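Local coordinates for beta-1,3-glucosyltransferase (Paecilomyces sp. J18, PDB 5JVV), which is a beta-1,3-glucosyltransferase whose single chain folds largely into two curved beta sheets, at residues D23-P26 with F30-Y33. Numbering follows the deposited sequence.
Sequences DRDP and FVHY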
# COMPACT_ATOMS: atom_id res chain seq x y z
N ASP A 23 -13.29 -12.06 -2.11
CA ASP A 23 -13.08 -13.16 -3.05
C ASP A 23 -11.64 -13.65 -3.03
O ASP A 23 -10.81 -13.15 -2.25
CB ASP A 23 -13.45 -12.70 -4.46
CG ASP A 23 -14.93 -12.46 -4.62
OD1 ASP A 23 -15.72 -13.23 -4.03
OD2 ASP A 23 -15.31 -11.50 -5.33
N ARG A 24 -11.33 -14.63 -3.88
CA ARG A 24 -9.97 -15.15 -3.97
C ARG A 24 -9.04 -14.02 -4.38
O ARG A 24 -9.40 -13.16 -5.19
CB ARG A 24 -9.87 -16.29 -4.99
CG ARG A 24 -10.60 -17.56 -4.58
CD ARG A 24 -10.28 -18.69 -5.55
NE ARG A 24 -11.38 -19.63 -5.66
CZ ARG A 24 -12.37 -19.52 -6.55
NH1 ARG A 24 -12.38 -18.51 -7.41
NH2 ARG A 24 -13.35 -20.42 -6.58
N ASP A 25 -7.84 -14.01 -3.81
CA ASP A 25 -6.88 -12.94 -4.08
C ASP A 25 -6.49 -12.87 -5.55
O ASP A 25 -6.02 -13.85 -6.12
CB ASP A 25 -5.62 -13.16 -3.25
CG ASP A 25 -4.61 -12.05 -3.42
OD1 ASP A 25 -5.03 -10.92 -3.76
OD2 ASP A 25 -3.40 -12.28 -3.22
N PRO A 26 -6.68 -11.69 -6.19
CA PRO A 26 -6.24 -11.57 -7.58
C PRO A 26 -4.73 -11.80 -7.75
O PRO A 26 -4.30 -12.25 -8.82
CB PRO A 26 -6.61 -10.13 -7.93
CG PRO A 26 -7.80 -9.86 -7.07
CD PRO A 26 -7.45 -10.51 -5.76
N PHE A 30 -1.61 -16.52 -0.39
CA PHE A 30 -2.08 -17.43 0.65
C PHE A 30 -2.82 -16.60 1.69
O PHE A 30 -2.37 -16.45 2.83
CB PHE A 30 -0.89 -18.17 1.26
CG PHE A 30 -1.26 -19.24 2.25
CD1 PHE A 30 -1.89 -20.40 1.84
CD2 PHE A 30 -0.94 -19.08 3.60
CE1 PHE A 30 -2.22 -21.38 2.76
CE2 PHE A 30 -1.26 -20.06 4.52
CZ PHE A 30 -1.90 -21.22 4.11
N VAL A 31 -3.95 -16.05 1.27
CA VAL A 31 -4.73 -15.13 2.09
C VAL A 31 -6.20 -15.53 1.98
O VAL A 31 -6.64 -16.04 0.94
CB VAL A 31 -4.55 -13.66 1.60
CG1 VAL A 31 -5.14 -13.49 0.21
CG2 VAL A 31 -5.16 -12.68 2.57
N HIS A 32 -6.95 -15.30 3.05
CA HIS A 32 -8.38 -15.52 3.06
C HIS A 32 -9.02 -14.18 3.38
O HIS A 32 -9.14 -13.79 4.55
CB HIS A 32 -8.74 -16.57 4.11
CG HIS A 32 -10.16 -17.05 4.04
ND1 HIS A 32 -11.13 -16.45 3.27
CD2 HIS A 32 -10.76 -18.10 4.65
CE1 HIS A 32 -12.27 -17.10 3.42
NE2 HIS A 32 -12.07 -18.11 4.25
N TYR A 33 -9.42 -13.46 2.34
CA TYR A 33 -10.03 -12.16 2.52
C TYR A 33 -11.46 -12.36 3.02
O TYR A 33 -12.23 -13.14 2.44
CB TYR A 33 -10.04 -11.41 1.20
CG TYR A 33 -8.73 -10.74 0.85
CD1 TYR A 33 -7.96 -10.09 1.81
CD2 TYR A 33 -8.27 -10.75 -0.46
CE1 TYR A 33 -6.77 -9.45 1.46
CE2 TYR A 33 -7.08 -10.12 -0.81
CZ TYR A 33 -6.34 -9.47 0.15
OH TYR A 33 -5.17 -8.83 -0.21
O HOH W 1 -9.62 -14.69 -0.37
O HOH W 2 -4.74 -8.34 -2.90
O HOH W 3 -7.36 -16.04 -1.71
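Asp25 meets Val31 and Tyr33 in a buried, water-mediated contact between the loop that follows strand 18-20 and the short strand 31-33, which lies in the mixed sheet, parallel to strand 70-77. Three waters carry the polar links. One accepts from Tyr33 N and donates to Asp23 O; a second accepts from Asp25 N and donates to Val31 O. Both backbone pairs are too wide for direct bonding, with 4.8 Å from Tyr33 N to Asp23 O and 5.3 Å from Asp25 N to Val31 O. Direct contact is slight and mostly between side chains: Val31 CG1 packs 3.5 Å from Asp25 CB, the two side chains crossing at about a right angle. With CG anti to the backbone N (chi1 -177°), the Asp25 carboxylate reaches the Tyr33 ring edge, Asp25 OD1 lying 3.7 Å from Tyr33 CE2 and the planes 85° apart. Asp23 O also lies in plane at that edge, 3.9 Å from Tyr33 CD2. Val31 CG2, from the same strand, lies over one ring face, displaced toward the rim. The third water donates to Asp25 OD1 and bonds Tyr33 OH at 2.8 Å. Asp25 OD2 is gripped by Thr27 OG1, Gly29 N and Thr246 OG1. With both oxygens so engaged, the buried carboxylate is probably stabilised as an anion, its rotation fixed by partners on the loop and on strand 240-247.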